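Local coordinates for protein uroporphyrinogen III cosynthase (HemD) (Helicobacter pylori, PDB 3P9Z) that probably catalyses the cyclisation of the linear tetrapyrrole hydroxymethylbilane to uroporphyrinogen III, with loss of water, in porphyrin biosynthesis, at residues 115-120 against 124-129. Sequence-based numbering, arbitrary orientation.
Sequences YLRAKE and SLDTIL. With MLI (malonate ion), chain B.
A malonate ion, probably acquired from the crystallisation liquor, bridges Tyr115 and Leu125 between the end of strand 112-118 and the start of helix 125-131. One carboxylate oxygen, O7, accepts the phenol of Tyr115 (OH to O7 2.8 Å) and the first helical amide (Leu125 N to O7 3.2 Å). Its other oxygen, O6, takes a weak bond from Ser124 N. These amides at the start of the helix probably favour an anion here, and Val122 N, Ser123 OG and Thr44 OG1 add further bonds. CD2 of Leu125 sits over one face of the Tyr115 ring, 3.8 Å from its centroid and 16° off the normal, as a CH-pi contact; CB of Arg117 lies against the opposite face, toward the rim. Arg117 lays a face of its guanidinium against the same malonate carboxylate. The Arg117 chain bends at CG-CD (chi3 -60°), which turns its NE back onto Ala118 O at 2.6 Å, while its NH2 reaches Glu120 O at 3.1 Å; these carbonyls fix the rotation of the group. Arg117 NH1 faces Asp126 OD1 across 3.7 Å, a long salt bridge with the two planes 70° apart. Tyr115 OH also bonds to Thr44 OG1, just after strand 40-43. The strand-loop-helix path belongs to the beta-alpha-beta unit of strand 112-118, helix 125-131 and strand 135-146, whose strand carboxyl end and helix N-terminus form a common type of anion site.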
ATOM      1  N   TYR A 115       8.189  14.752  -1.530  1.00 23.46           N
ATOM      2  CA  TYR A 115       7.266  13.647  -1.298  1.00 24.05           C
ATOM      3  C   TYR A 115       7.483  12.547  -2.338  1.00 23.89           C
ATOM      4  O   TYR A 115       7.207  12.738  -3.513  1.00 22.99           O
ATOM      5  CB  TYR A 115       5.829  14.178  -1.363  1.00 24.10           C
ATOM      6  CG  TYR A 115       4.739  13.146  -1.220  1.00 26.02           C
ATOM      7  CD1 TYR A 115       4.904  12.012  -0.415  1.00 27.91           C
ATOM      8  CD2 TYR A 115       3.509  13.338  -1.845  1.00 28.18           C
ATOM      9  CE1 TYR A 115       3.872  11.070  -0.271  1.00 28.93           C
ATOM     10  CE2 TYR A 115       2.469  12.415  -1.704  1.00 28.46           C
ATOM     11  CZ  TYR A 115       2.652  11.288  -0.921  1.00 29.19           C
ATOM     12  OH  TYR A 115       1.612  10.382  -0.799  1.00 28.06           O
ATOM     13  N   LEU A 116       7.966  11.391  -1.897  1.00 24.04           N
ATOM     14  CA  LEU A 116       8.166  10.255  -2.808  1.00 24.72           C
ATOM     15  C   LEU A 116       6.904   9.407  -2.778  1.00 25.38           C
ATOM     16  O   LEU A 116       6.557   8.809  -1.745  1.00 25.64           O
ATOM     17  CB  LEU A 116       9.445   9.473  -2.445  1.00 24.04           C
ATOM     18  CG  LEU A 116      10.596  10.515  -2.477  1.00 25.72           C
ATOM     19  CD1 LEU A 116      11.671  10.332  -1.432  1.00 26.41           C
ATOM     20  CD2 LEU A 116      11.224  10.760  -3.853  1.00 24.48           C
ATOM     21  N   ARG A 117       6.195   9.383  -3.903  1.00 25.78           N
ATOM     22  CA  ARG A 117       4.793   8.972  -3.881  1.00 26.28           C
ATOM     23  C   ARG A 117       4.383   7.951  -4.957  1.00 26.56           C
ATOM     24  O   ARG A 117       5.136   7.681  -5.905  1.00 26.99           O
ATOM     25  CB  ARG A 117       3.902  10.219  -3.981  1.00 25.76           C
ATOM     26  CG  ARG A 117       4.021  10.951  -5.318  1.00 27.12           C
ATOM     27  CD  ARG A 117       2.791  11.812  -5.619  1.00 29.07           C
ATOM     28  NE  ARG A 117       1.547  11.027  -5.685  1.00 29.97           N
ATOM     29  CZ  ARG A 117       0.325  11.522  -5.471  1.00 31.39           C
ATOM     30  NH1 ARG A 117       0.145  12.809  -5.166  1.00 30.00           N
ATOM     31  NH2 ARG A 117      -0.731  10.723  -5.562  1.00 32.53           N
ATOM     32  N   ALA A 118       3.177   7.412  -4.785  1.00 26.85           N
ATOM     33  CA  ALA A 118       2.506   6.587  -5.771  1.00 27.42           C
ATOM     34  C   ALA A 118       1.938   7.443  -6.899  1.00 28.05           C
ATOM     35  O   ALA A 118       1.622   8.625  -6.710  1.00 27.36           O
ATOM     36  CB  ALA A 118       1.387   5.808  -5.115  1.00 26.85           C
ATOM     37  N   LYS A 119       1.812   6.832  -8.071  1.00 29.06           N
ATOM     38  CA  LYS A 119       1.190   7.483  -9.218  1.00 31.12           C
ATOM     39  C   LYS A 119      -0.279   7.706  -8.942  1.00 31.78           C
ATOM     40  O   LYS A 119      -0.834   8.730  -9.300  1.00 31.95           O
ATOM     41  CB  LYS A 119       1.329   6.614 -10.475  1.00 31.27           C
ATOM     42  CG  LYS A 119       0.933   7.329 -11.762  1.00 33.66           C
ATOM     43  CD  LYS A 119       1.627   6.714 -12.968  1.00 37.82           C
ATOM     44  CE  LYS A 119       1.644   7.677 -14.161  1.00 40.46           C
ATOM     45  NZ  LYS A 119       2.879   7.469 -15.011  1.00 40.37           N
ATOM     46  N   GLU A 120      -0.907   6.721  -8.316  1.00 33.12           N
ATOM     47  CA  GLU A 120      -2.342   6.757  -8.085  1.00 34.42           C
ATOM     48  C   GLU A 120      -2.658   7.643  -6.892  1.00 34.82           C
ATOM     49  O   GLU A 120      -1.843   7.807  -5.982  1.00 34.81           O
ATOM     50  CB  GLU A 120      -2.916   5.337  -7.917  1.00 34.19           C
ATOM     51  CG  GLU A 120      -2.301   4.530  -6.768  1.00 36.89           C
ATOM     52  CD  GLU A 120      -1.005   3.784  -7.137  1.00 39.63           C
ATOM     53  OE1 GLU A 120      -0.507   3.012  -6.286  1.00 42.56           O
ATOM     54  OE2 GLU A 120      -0.486   3.946  -8.262  1.00 39.41           O
ATOM     55  N   SER A 124      -4.292  11.566  -1.139  1.00 42.61           N
ATOM     56  CA  SER A 124      -3.988  12.942  -1.587  1.00 43.16           C
ATOM     57  C   SER A 124      -3.308  13.810  -0.516  1.00 43.31           C
ATOM     58  O   SER A 124      -3.792  14.889  -0.148  1.00 43.27           O
ATOM     59  CB  SER A 124      -5.199  13.642  -2.239  1.00 43.30           C
ATOM     60  OG  SER A 124      -6.399  13.399  -1.526  1.00 44.76           O
ATOM     61  N   LEU A 125      -2.167  13.327  -0.032  1.00 43.22           N
ATOM     62  CA  LEU A 125      -1.361  14.083   0.918  1.00 43.33           C
ATOM     63  C   LEU A 125      -0.909  15.415   0.306  1.00 43.49           C
ATOM     64  O   LEU A 125      -0.660  16.368   1.032  1.00 43.46           O
ATOM     65  CB  LEU A 125      -0.164  13.251   1.416  1.00 43.28           C
ATOM     66  CG  LEU A 125       0.888  13.921   2.311  1.00 42.60           C
ATOM     67  CD1 LEU A 125       0.383  14.115   3.719  1.00 42.08           C
ATOM     68  CD2 LEU A 125       2.181  13.122   2.327  1.00 42.51           C
ATOM     69  N   ASP A 126      -0.830  15.485  -1.025  1.00 43.58           N
ATOM     70  CA  ASP A 126      -0.472  16.735  -1.699  1.00 44.07           C
ATOM     71  C   ASP A 126      -1.429  17.886  -1.366  1.00 44.07           C
ATOM     72  O   ASP A 126      -0.985  19.020  -1.171  1.00 44.41           O
ATOM     73  CB  ASP A 126      -0.328  16.553  -3.220  1.00 43.98           C
ATOM     74  CG  ASP A 126      -1.607  16.054  -3.898  1.00 45.33           C
ATOM     75  OD1 ASP A 126      -2.232  15.091  -3.392  1.00 46.02           O
ATOM     76  OD2 ASP A 126      -1.977  16.622  -4.959  1.00 46.74           O
ATOM     77  N   THR A 127      -2.730  17.595  -1.294  1.00 43.74           N
ATOM     78  CA  THR A 127      -3.732  18.601  -0.923  1.00 43.25           C
ATOM     79  C   THR A 127      -3.561  18.980   0.543  1.00 42.68           C
ATOM     80  O   THR A 127      -3.557  20.169   0.881  1.00 42.69           O
ATOM     81  CB  THR A 127      -5.191  18.127  -1.173  1.00 43.24           C
ATOM     82  OG1 THR A 127      -5.490  16.994  -0.346  1.00 44.40           O
ATOM     83  CG2 THR A 127      -5.399  17.763  -2.632  1.00 43.28           C
ATOM     84  N   ILE A 128      -3.396  17.966   1.399  1.00 41.63           N
ATOM     85  CA  ILE A 128      -3.166  18.172   2.835  1.00 41.04           C
ATOM     86  C   ILE A 128      -1.919  19.044   3.105  1.00 40.57           C
ATOM     87  O   ILE A 128      -1.955  19.963   3.926  1.00 40.19           O
ATOM     88  CB  ILE A 128      -3.060  16.823   3.581  1.00 41.31           C
ATOM     89  CG1 ILE A 128      -4.344  15.992   3.362  1.00 41.42           C
ATOM     90  CG2 ILE A 128      -2.777  17.057   5.072  1.00 41.08           C
ATOM     91  CD1 ILE A 128      -4.270  14.528   3.836  1.00 41.32           C
ATOM     92  N   LEU A 129      -0.830  18.763   2.394  1.00 39.57           N
ATOM     93  CA  LEU A 129       0.376  19.578   2.493  1.00 39.11           C
ATOM     94  C   LEU A 129       0.144  21.019   2.032  1.00 38.98           C
ATOM     95  O   LEU A 129       0.509  21.962   2.741  1.00 38.48           O
ATOM     96  CB  LEU A 129       1.518  18.932   1.711  1.00 38.65           C
ATOM     97  CG  LEU A 129       2.102  17.648   2.308  1.00 38.16           C
ATOM     98  CD1 LEU A 129       3.071  16.998   1.325  1.00 37.01           C
ATOM     99  CD2 LEU A 129       2.780  17.910   3.664  1.00 37.07           C
TER
HETATM  100  C1  MLI B 301      -0.812   8.804  -2.763  1.00 40.81           C
HETATM  101  C2  MLI B 301      -1.483  10.147  -2.550  1.00 40.94           C
HETATM  102  C3  MLI B 301      -0.789   8.023  -1.464  1.00 43.51           C
HETATM  103  O6  MLI B 301      -2.587  10.363  -3.103  1.00 38.79           O
HETATM  104  O7  MLI B 301      -0.910  11.001  -1.832  1.00 40.32           O
HETATM  105  O8  MLI B 301       0.163   7.243  -1.255  1.00 44.17           O
HETATM  106  O9  MLI B 301      -1.715   8.166  -0.640  1.00 43.28           O